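Local coordinates for putative diflavin flavoprotein A 3 (Synechocystis sp., PDB 6H0C), which probably passes electrons from NADH to oxygen, reducing it to water, and is represented here by its flavodiiron core of metallo-hydrolase-like and flavodoxin-like parts, at residues I300-I304 with I331-A336; Q340-G346 with S368-I374; L96-Q101 with E122-P126; T271-A275 with T384-E389. All blocks are in the same frame, centred on the assembly; numbering follows the deposited sequence.

Contact 1. Residues I300-I304 with I331-A336; sequences IKEAI and ITLANA
Ile331 reaches across with its CG2 methyl and meets two residues of the facing helix turn. Ile300 CG2 lies 3.8 Å from Ile331 CG2, and on the outer side Lys301 CG is equally distant from that same methyl. In both pairs the side chains cross at about a right angle, with the Ile331 CG2 methyl at the crossing. Lys301 keeps its chain extended beyond CG: its aliphatic root packs here, while NZ runs on to a salt bridge with Glu298.

Ile304 works with both of its branches. With CG1 set beside the backbone N (chi1 -68°), CG2 is left opposite that nitrogen and rests 3.7 Å from Ala336 CB. The other branch bends at CG1 and carries CD1 to 4.1 Å from Thr332 CG2. The Thr332 hydroxyl is occupied within its own helix, by Ala328 O.

No hydrogen bond spans the two segments. The amide of Asn335 turns back on its own helix: ND2 gives a nearly straight bond (164°) to Ile331 O at 2.7 Å, with the acceptor close to the amide plane. This fixes the amide's rotation and sets ND2 3.9 Å from Lys301 CG.

The short helical axes approach to 9.7 Å and cross at -46°. Helices 297-306 and 323-335 thus pack side by side on the flavodoxin-like sheet, Ile300 resting on strand 286-291 and Ile304 and Thr332 on strands 257-262 and 309-313.

Contact 2. Residues Q340-G346 with S368-I374; sequences QLCGVFG and SFGFDTI
Cys342 turns SG opposite its backbone N (chi1 176°), which carries the sulfur to the Phe369 ring, 4.6 Å from SG to the centroid in an oblique sulfur-aromatic contact. Phe371 takes the less common setting with CG between its N and carbonyl carbon (chi1 52°), and this brings the ring back toward strand 341-348, with Val344 O at its edge, in plane. The segments belong to strands 341-348 and 368-377, the latter broken here, of a beta-alpha-beta unit, with helix 353-364 between them in sequence, at one side of the five-stranded flavodoxin-like sheet.

Pairing is made twice. At the first site Cys342 N bonds to Ser368 O at 2.9 Å and Gly370 N to Cys342 O at 2.7 Å, both almost in line with the carbonyls. Further on, Ile374 N reaches Val344 O at 3.0 Å. The register slips by two residues between these sites because the chain bulges through Gly370-Thr373. There a water bridges the separation, accepting from Val344 N and donating to Phe371 O and Thr373 OG1; the same hydroxyl also bonds to Glu359.

Leu341 presses CD2 to within 3.5 Å of Gly370 CA, a carbon contact tighter than usual, made against the bare CA of the glycine. On the same face as Leu341, Phe345 and Ile374 are paired through their beta carbons, Phe345 CB lying 3.6 Å from Ile374 CB.

Contact 3. Residues L96-Q101 with E122-P126; sequences LSLAPQ and EVNNP
Asn125 brings its amide up to the end of a helix, against Leu96 and the carbonyls that follow it. ND2 donates to Ala99 O at 3.1 Å, a bent bond (138° at the hydrogen) whose acceptor lies close to the amide plane. Pro100 O is at the same distance from Asn125 ND2, but the angle is too poor for a bond. The stronger polar partner of ND2 is Ala102 O, just beyond the segment, so the amide spans backbone carbonyls on both sides of Pro100.

At the other end of the amide, Asn125 OD1 faces hydrocarbon, 3.5 Å from Leu96 CB, while Leu96 CD2 comes to 3.8 Å from ND2. The leucine thus lies along one side of the amide with its beta carbon and both methyls.

Next to it, Val123 adds one branch: with CG1 placed beside the backbone N (chi1 -70°), this methyl lies 3.8 Å from Leu96 CB.

Farther out, Gln101 NE2 bonds to the carbonyls of Leu73 and Leu76, and Ser97 OG to Lys93 O of its own helix. Within the metallo-hydrolase-like domain, the contact ties the C-terminal end of helix 86-98 to the loop entering edge strand 127-129, with Leu96 and Asn125 both lying on Ile104 of strand 103-106.

Contact 4. Residues T271-A275 with T384-E389; sequences TLAQA and TLKMCE
Ala275 and Cys388 mark the tight centre of this helix pair, their CB atoms 3.7 Å apart. The helices, 268-281 and 382-404, are neighbours on one face of the flavodoxin-like alpha/beta sandwich. Their short axes approach to 8.4 Å at a crossing angle of -48°, and a methyl as small as that of Ala275 lets the backbones close in: its CB also lies 3.7 Å from Leu385 O.

Leu272 fills the inner side. Its CG lies beside the backbone N and the chain then extends (chi2 -177°), which sends CD2 to 3.6 Å from Thr384 CG2 and near the Cys388 sulfur; deeper still, Leu272 rests on Phe345 and Val376 of the sheet.

Toward the outside the packing thins to single methyls. Thr271, partly exposed, touches only Leu385 across the contact, CG2 to CD2 at 3.8 Å. Glu389, by contrast, is buried, and its carboxylate is paired twice: OE2 in a long salt bridge with NZ of the exposed Lys386, and OE1 with Lys282. No conventional hydrogen bond joins the segments; the nearest polar link is a CA-H...O contact, Glu389 CA lying 3.4 Å from Ala275 O.

How the contacts relate
Contacts 1, 2 and 4 belong to the flavodoxin-like domain; contact 3 stands apart in the metallo-hydrolase-like domain, its centre about 45 Å from that of contact 2. Contacts 2 and 4 are buried, whereas contacts 1 and 3 each have an exposed margin. Contact 2 is part of the sheet against which both helix pairs pack, and it touches each of them: Phe345 CE1 comes to 3.6 Å from Ala273 N of contact 4, and Gln340 NE2 makes a weak bond to Ile304 O of contact 1. The helix pairs pack by methyls without conventional hydrogen bonds between them, the strand pair by backbone bonds, and the loop of contact 3 by one side-chain amide gripping carbonyls.

Contact 1. Residues I300-I304 with I331-A336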
# COMPACT_ATOMS: atom_id res chain seq x y z
N ILE A 300 1.44 9.13 16.61
CA ILE A 300 1.52 7.99 17.50
C ILE A 300 0.78 8.30 18.79
O ILE A 300 0.04 7.46 19.30
CB ILE A 300 2.98 7.59 17.79
CG1 ILE A 300 3.64 7.09 16.50
CG2 ILE A 300 3.02 6.50 18.84
CD1 ILE A 300 5.12 6.95 16.59
N LYS A 301 0.96 9.51 19.31
CA LYS A 301 0.24 9.92 20.50
C LYS A 301 -1.27 9.81 20.29
O LYS A 301 -1.97 9.25 21.12
CB LYS A 301 0.59 11.35 20.90
CG LYS A 301 1.98 11.52 21.48
CD LYS A 301 2.26 13.00 21.75
CE LYS A 301 3.70 13.23 22.17
NZ LYS A 301 3.97 14.69 22.31
N GLU A 302 -1.77 10.34 19.17
CA GLU A 302 -3.21 10.35 18.91
C GLU A 302 -3.76 8.94 18.77
O GLU A 302 -4.85 8.63 19.25
CB GLU A 302 -3.54 11.15 17.64
CG GLU A 302 -3.13 12.62 17.69
CD GLU A 302 -3.74 13.38 18.87
OE1 GLU A 302 -4.53 14.32 18.61
OE2 GLU A 302 -3.42 13.06 20.03
N ALA A 303 -3.01 8.07 18.10
CA ALA A 303 -3.44 6.70 17.93
C ALA A 303 -3.54 6.03 19.30
O ALA A 303 -4.57 5.43 19.62
CB ALA A 303 -2.47 5.94 17.03
N ILE A 304 -2.49 6.15 20.12
CA ILE A 304 -2.47 5.54 21.44
C ILE A 304 -3.55 6.15 22.35
O ILE A 304 -4.14 5.48 23.20
CB ILE A 304 -1.09 5.68 22.10
CG1 ILE A 304 -0.04 4.83 21.37
CG2 ILE A 304 -1.15 5.27 23.57
CD1 ILE A 304 -0.39 3.35 21.30
N ILE A 331 7.37 6.75 23.12
CA ILE A 331 6.13 7.53 23.05
C ILE A 331 4.97 6.69 23.55
O ILE A 331 4.10 7.19 24.26
CB ILE A 331 5.86 8.03 21.61
CG1 ILE A 331 6.99 8.96 21.16
CG2 ILE A 331 4.51 8.73 21.53
CD1 ILE A 331 6.96 9.30 19.68
N THR A 332 4.97 5.41 23.20
CA THR A 332 3.89 4.52 23.63
C THR A 332 3.91 4.34 25.15
O THR A 332 2.88 4.47 25.81
CB THR A 332 3.99 3.16 22.92
OG1 THR A 332 3.84 3.35 21.51
CG2 THR A 332 2.89 2.22 23.42
N LEU A 333 5.09 4.07 25.71
CA LEU A 333 5.20 3.90 27.16
C LEU A 333 4.84 5.19 27.90
O LEU A 333 4.22 5.15 28.96
CB LEU A 333 6.61 3.44 27.56
CG LEU A 333 6.98 2.00 27.19
CD1 LEU A 333 8.43 1.73 27.53
CD2 LEU A 333 6.09 1.03 27.92
N ALA A 334 5.24 6.33 27.33
CA ALA A 334 4.96 7.61 27.97
C ALA A 334 3.48 7.96 27.94
O ALA A 334 3.03 8.80 28.71
CB ALA A 334 5.77 8.72 27.31
N ASN A 335 2.72 7.32 27.06
CA ASN A 335 1.34 7.74 26.86
C ASN A 335 0.25 6.70 27.08
O ASN A 335 -0.89 7.06 27.36
CB ASN A 335 1.18 8.30 25.45
CG ASN A 335 1.83 9.64 25.30
OD1 ASN A 335 1.29 10.66 25.73
ND2 ASN A 335 3.02 9.65 24.70
N ALA A 336 0.59 5.43 26.96
CA ALA A 336 -0.43 4.39 27.06
C ALA A 336 -0.79 4.08 28.52
O ALA A 336 0.07 3.93 29.38
CB ALA A 336 0.03 3.13 26.35

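Contact 2. Residues Q340-G346 with S368-I374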
# COMPACT_ATOMS: atom_id res chain seq x y z
N GLN A 340 -4.54 -0.78 28.55
CA GLN A 340 -4.52 -1.14 27.14
C GLN A 340 -3.96 -2.55 26.96
O GLN A 340 -2.98 -2.94 27.60
CB GLN A 340 -3.69 -0.14 26.32
CG GLN A 340 -4.39 1.20 26.06
CD GLN A 340 -4.06 1.76 24.68
OE1 GLN A 340 -3.89 1.01 23.72
NE2 GLN A 340 -3.98 3.09 24.58
N LEU A 341 -4.60 -3.32 26.08
CA LEU A 341 -4.12 -4.65 25.74
C LEU A 341 -2.92 -4.55 24.80
O LEU A 341 -2.89 -3.70 23.91
CB LEU A 341 -5.24 -5.47 25.11
CG LEU A 341 -5.01 -6.97 25.02
CD1 LEU A 341 -4.82 -7.53 26.41
CD2 LEU A 341 -6.16 -7.65 24.29
N CYS A 342 -1.93 -5.41 25.01
CA CYS A 342 -0.66 -5.32 24.28
C CYS A 342 -0.41 -6.56 23.42
O CYS A 342 -0.92 -7.64 23.71
CB CYS A 342 0.49 -5.13 25.27
SG CYS A 342 2.12 -5.14 24.50
N GLY A 343 0.38 -6.40 22.36
CA GLY A 343 0.78 -7.51 21.51
C GLY A 343 2.11 -7.25 20.83
O GLY A 343 2.42 -6.10 20.50
N VAL A 344 2.89 -8.30 20.61
CA VAL A 344 4.20 -8.17 19.95
C VAL A 344 4.40 -9.24 18.87
O VAL A 344 4.12 -10.42 19.09
CB VAL A 344 5.35 -8.28 20.98
CG1 VAL A 344 6.70 -8.14 20.29
CG2 VAL A 344 5.19 -7.22 22.07
N PHE A 345 4.89 -8.83 17.70
CA PHE A 345 5.22 -9.78 16.64
C PHE A 345 6.43 -9.34 15.82
O PHE A 345 6.87 -8.19 15.91
CB PHE A 345 4.04 -9.99 15.70
CG PHE A 345 3.70 -8.78 14.87
CD1 PHE A 345 4.12 -8.68 13.55
CD2 PHE A 345 2.93 -7.74 15.41
CE1 PHE A 345 3.79 -7.56 12.78
CE2 PHE A 345 2.60 -6.62 14.65
CZ PHE A 345 3.03 -6.53 13.34
N GLY A 346 6.95 -10.26 15.02
CA GLY A 346 8.05 -9.92 14.13
C GLY A 346 8.61 -11.10 13.37
O GLY A 346 8.31 -12.26 13.68
N SER A 368 -0.93 -6.35 29.90
CA SER A 368 -1.35 -7.72 29.64
C SER A 368 -1.32 -7.96 28.14
O SER A 368 -1.51 -7.03 27.34
CB SER A 368 -2.75 -7.98 30.20
OG SER A 368 -2.79 -7.70 31.59
N PHE A 369 -1.08 -9.20 27.74
CA PHE A 369 -0.92 -9.49 26.33
C PHE A 369 -2.19 -10.09 25.72
O PHE A 369 -2.88 -10.87 26.35
CB PHE A 369 0.29 -10.41 26.15
CG PHE A 369 1.60 -9.74 26.47
CD1 PHE A 369 2.36 -9.15 25.47
CD2 PHE A 369 2.06 -9.68 27.78
CE1 PHE A 369 3.57 -8.52 25.76
CE2 PHE A 369 3.27 -9.05 28.07
CZ PHE A 369 4.02 -8.47 27.06
N GLY A 370 -2.49 -9.69 24.48
CA GLY A 370 -3.72 -10.10 23.82
C GLY A 370 -3.58 -11.34 22.95
O GLY A 370 -4.57 -11.94 22.55
N PHE A 371 -2.35 -11.69 22.62
CA PHE A 371 -2.04 -12.99 22.04
C PHE A 371 -0.60 -13.31 22.41
O PHE A 371 0.15 -12.43 22.82
CB PHE A 371 -2.24 -13.02 20.52
CG PHE A 371 -1.55 -11.91 19.76
CD1 PHE A 371 -2.29 -10.97 19.06
CD2 PHE A 371 -0.16 -11.82 19.72
CE1 PHE A 371 -1.66 -9.96 18.35
CE2 PHE A 371 0.47 -10.81 19.02
CZ PHE A 371 -0.28 -9.88 18.33
N ASP A 372 -0.23 -14.58 22.28
CA ASP A 372 1.14 -14.97 22.54
C ASP A 372 2.06 -14.33 21.50
O ASP A 372 1.75 -14.32 20.31
CB ASP A 372 1.28 -16.49 22.54
CG ASP A 372 0.50 -17.15 23.66
OD1 ASP A 372 0.48 -16.58 24.77
OD2 ASP A 372 -0.09 -18.23 23.44
N THR A 373 3.19 -13.79 21.96
CA THR A 373 4.16 -13.13 21.09
C THR A 373 4.48 -13.98 19.87
O THR A 373 4.74 -15.17 19.97
CB THR A 373 5.45 -12.80 21.85
OG1 THR A 373 5.16 -11.85 22.88
CG2 THR A 373 6.50 -12.22 20.91
N ILE A 374 4.45 -13.34 18.70
CA ILE A 374 4.63 -14.04 17.44
C ILE A 374 6.05 -13.89 16.90
O ILE A 374 6.53 -12.78 16.67
CB ILE A 374 3.65 -13.52 16.38
CG1 ILE A 374 2.23 -13.95 16.72
CG2 ILE A 374 4.04 -14.01 15.00
CD1 ILE A 374 1.18 -13.22 15.91
O HOH W 1 -2.86 -4.34 29.77
O HOH W 2 2.33 -10.59 22.39

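Contact 3. Residues L96-Q101 with E122-P126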
# COMPACT_ATOMS: atom_id res chain seq x y z
N LEU A 96 15.34 2.58 -16.57
CA LEU A 96 16.04 3.85 -16.62
C LEU A 96 17.41 3.69 -17.29
O LEU A 96 17.96 4.67 -17.79
CB LEU A 96 16.19 4.43 -15.21
CG LEU A 96 14.84 4.79 -14.58
CD1 LEU A 96 15.00 5.49 -13.25
CD2 LEU A 96 14.05 5.65 -15.54
N SER A 97 17.94 2.48 -17.29
CA SER A 97 19.16 2.19 -18.06
C SER A 97 18.89 2.38 -19.54
O SER A 97 19.74 2.87 -20.27
CB SER A 97 19.65 0.76 -17.80
OG SER A 97 20.12 0.60 -16.48
N LEU A 98 17.69 2.00 -19.96
CA LEU A 98 17.29 2.09 -21.35
C LEU A 98 16.70 3.45 -21.70
O LEU A 98 16.55 3.77 -22.87
CB LEU A 98 16.26 1.01 -21.65
CG LEU A 98 16.79 -0.41 -21.64
CD1 LEU A 98 15.68 -1.38 -21.27
CD2 LEU A 98 17.33 -0.71 -23.02
N ALA A 99 16.35 4.23 -20.69
CA ALA A 99 15.79 5.55 -20.92
C ALA A 99 16.48 6.57 -20.02
O ALA A 99 15.86 7.17 -19.15
CB ALA A 99 14.28 5.53 -20.68
N PRO A 100 17.80 6.74 -20.23
CA PRO A 100 18.60 7.60 -19.35
C PRO A 100 18.15 9.06 -19.38
O PRO A 100 18.43 9.80 -18.45
CB PRO A 100 20.02 7.44 -19.92
CG PRO A 100 19.80 7.06 -21.35
CD PRO A 100 18.58 6.19 -21.34
N GLN A 101 17.45 9.45 -20.44
CA GLN A 101 17.02 10.83 -20.60
C GLN A 101 15.74 11.14 -19.83
O GLN A 101 15.35 12.30 -19.72
CB GLN A 101 16.82 11.16 -22.08
CG GLN A 101 15.52 10.63 -22.65
CD GLN A 101 15.48 9.11 -22.68
OE1 GLN A 101 16.48 8.46 -22.98
NE2 GLN A 101 14.32 8.55 -22.37
N GLU A 122 23.57 2.62 -10.41
CA GLU A 122 24.28 3.58 -11.22
C GLU A 122 23.33 4.67 -11.73
O GLU A 122 23.73 5.82 -11.87
CB GLU A 122 25.00 2.89 -12.38
CG GLU A 122 26.04 1.86 -11.93
CD GLU A 122 27.12 1.62 -12.97
OE1 GLU A 122 27.06 2.22 -14.07
OE2 GLU A 122 28.05 0.82 -12.69
N VAL A 123 22.07 4.30 -11.97
CA VAL A 123 21.08 5.24 -12.51
C VAL A 123 21.08 6.56 -11.75
O VAL A 123 21.07 6.59 -10.52
CB VAL A 123 19.63 4.65 -12.48
CG1 VAL A 123 19.48 3.53 -13.50
CG2 VAL A 123 19.24 4.18 -11.09
N ASN A 124 21.12 7.65 -12.50
CA ASN A 124 21.08 8.97 -11.90
C ASN A 124 20.16 9.89 -12.69
O ASN A 124 20.49 11.06 -12.93
CB ASN A 124 22.49 9.56 -11.81
CG ASN A 124 22.68 10.45 -10.58
OD1 ASN A 124 21.83 10.49 -9.69
ND2 ASN A 124 23.80 11.15 -10.53
N ASN A 125 19.02 9.36 -13.12
CA ASN A 125 17.97 10.17 -13.72
C ASN A 125 17.52 11.20 -12.70
O ASN A 125 17.44 10.90 -11.51
CB ASN A 125 16.78 9.33 -14.15
CG ASN A 125 17.14 8.31 -15.20
OD1 ASN A 125 17.93 7.40 -14.95
ND2 ASN A 125 16.55 8.45 -16.38
N PRO A 126 17.23 12.42 -13.17
CA PRO A 126 16.77 13.43 -12.23
C PRO A 126 15.37 13.09 -11.71
O PRO A 126 14.59 12.41 -12.40
CB PRO A 126 16.77 14.71 -13.06
CG PRO A 126 16.49 14.23 -14.44
CD PRO A 126 17.19 12.89 -14.56

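Contact 4. Residues T271-A275 with T384-E389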
# COMPACT_ATOMS: atom_id res chain seq x y z
N THR A 271 4.38 -7.71 6.06
CA THR A 271 3.47 -8.77 5.62
C THR A 271 2.69 -9.36 6.81
O THR A 271 1.47 -9.54 6.74
CB THR A 271 4.24 -9.87 4.89
OG1 THR A 271 4.87 -9.30 3.73
CG2 THR A 271 3.31 -11.00 4.45
N LEU A 272 3.38 -9.63 7.91
CA LEU A 272 2.73 -10.14 9.12
C LEU A 272 1.71 -9.14 9.62
O LEU A 272 0.59 -9.50 9.99
CB LEU A 272 3.75 -10.43 10.23
CG LEU A 272 4.91 -11.40 9.92
CD1 LEU A 272 5.77 -11.62 11.16
CD2 LEU A 272 4.39 -12.73 9.38
N ALA A 273 2.11 -7.87 9.60
CA ALA A 273 1.28 -6.80 10.13
C ALA A 273 -0.06 -6.72 9.42
O ALA A 273 -1.10 -6.52 10.06
CB ALA A 273 2.02 -5.46 10.03
N GLN A 274 -0.05 -6.87 8.09
CA GLN A 274 -1.29 -6.74 7.33
C GLN A 274 -2.20 -7.91 7.67
O GLN A 274 -3.43 -7.76 7.76
CB GLN A 274 -1.04 -6.67 5.82
CG GLN A 274 0.11 -5.75 5.41
CD GLN A 274 0.08 -4.38 6.09
OE1 GLN A 274 -0.98 -3.80 6.33
NE2 GLN A 274 1.26 -3.85 6.38
N ALA A 275 -1.60 -9.08 7.89
CA ALA A 275 -2.37 -10.27 8.26
C ALA A 275 -3.04 -10.11 9.62
O ALA A 275 -4.23 -10.39 9.78
CB ALA A 275 -1.49 -11.51 8.25
N THR A 384 1.47 -19.20 7.94
CA THR A 384 1.93 -18.04 8.70
C THR A 384 0.85 -16.97 8.73
O THR A 384 0.46 -16.50 9.79
CB THR A 384 3.20 -17.40 8.11
OG1 THR A 384 4.24 -18.37 8.00
CG2 THR A 384 3.67 -16.26 8.99
N LEU A 385 0.38 -16.60 7.55
CA LEU A 385 -0.63 -15.55 7.41
C LEU A 385 -1.90 -15.91 8.17
O LEU A 385 -2.48 -15.06 8.84
CB LEU A 385 -0.96 -15.30 5.94
CG LEU A 385 0.18 -14.84 5.04
CD1 LEU A 385 -0.32 -14.63 3.61
CD2 LEU A 385 0.78 -13.57 5.59
N LYS A 386 -2.32 -17.17 8.07
CA LYS A 386 -3.57 -17.59 8.71
C LYS A 386 -3.44 -17.56 10.22
O LYS A 386 -4.38 -17.18 10.93
CB LYS A 386 -3.97 -18.99 8.24
CG LYS A 386 -4.11 -19.11 6.73
CD LYS A 386 -5.17 -18.16 6.19
CE LYS A 386 -6.57 -18.57 6.62
NZ LYS A 386 -7.61 -17.65 6.08
N MET A 387 -2.26 -17.93 10.71
CA MET A 387 -1.97 -17.87 12.14
C MET A 387 -2.01 -16.42 12.64
O MET A 387 -2.63 -16.12 13.65
CB MET A 387 -0.61 -18.51 12.44
CG MET A 387 -0.12 -18.32 13.87
SD MET A 387 0.81 -16.80 14.14
CE MET A 387 2.43 -17.23 13.49
N CYS A 388 -1.35 -15.52 11.91
CA CYS A 388 -1.37 -14.10 12.26
C CYS A 388 -2.79 -13.52 12.23
O CYS A 388 -3.19 -12.77 13.12
CB CYS A 388 -0.46 -13.31 11.32
SG CYS A 388 1.30 -13.64 11.57
N GLU A 389 -3.54 -13.87 11.18
CA GLU A 389 -4.91 -13.42 11.06
C GLU A 389 -5.70 -13.89 12.28
O GLU A 389 -6.47 -13.13 12.86
CB GLU A 389 -5.52 -13.95 9.75
CG GLU A 389 -6.96 -13.53 9.50
CD GLU A 389 -7.46 -13.92 8.11
OE1 GLU A 389 -8.57 -13.50 7.72
OE2 GLU A 389 -6.74 -14.65 7.39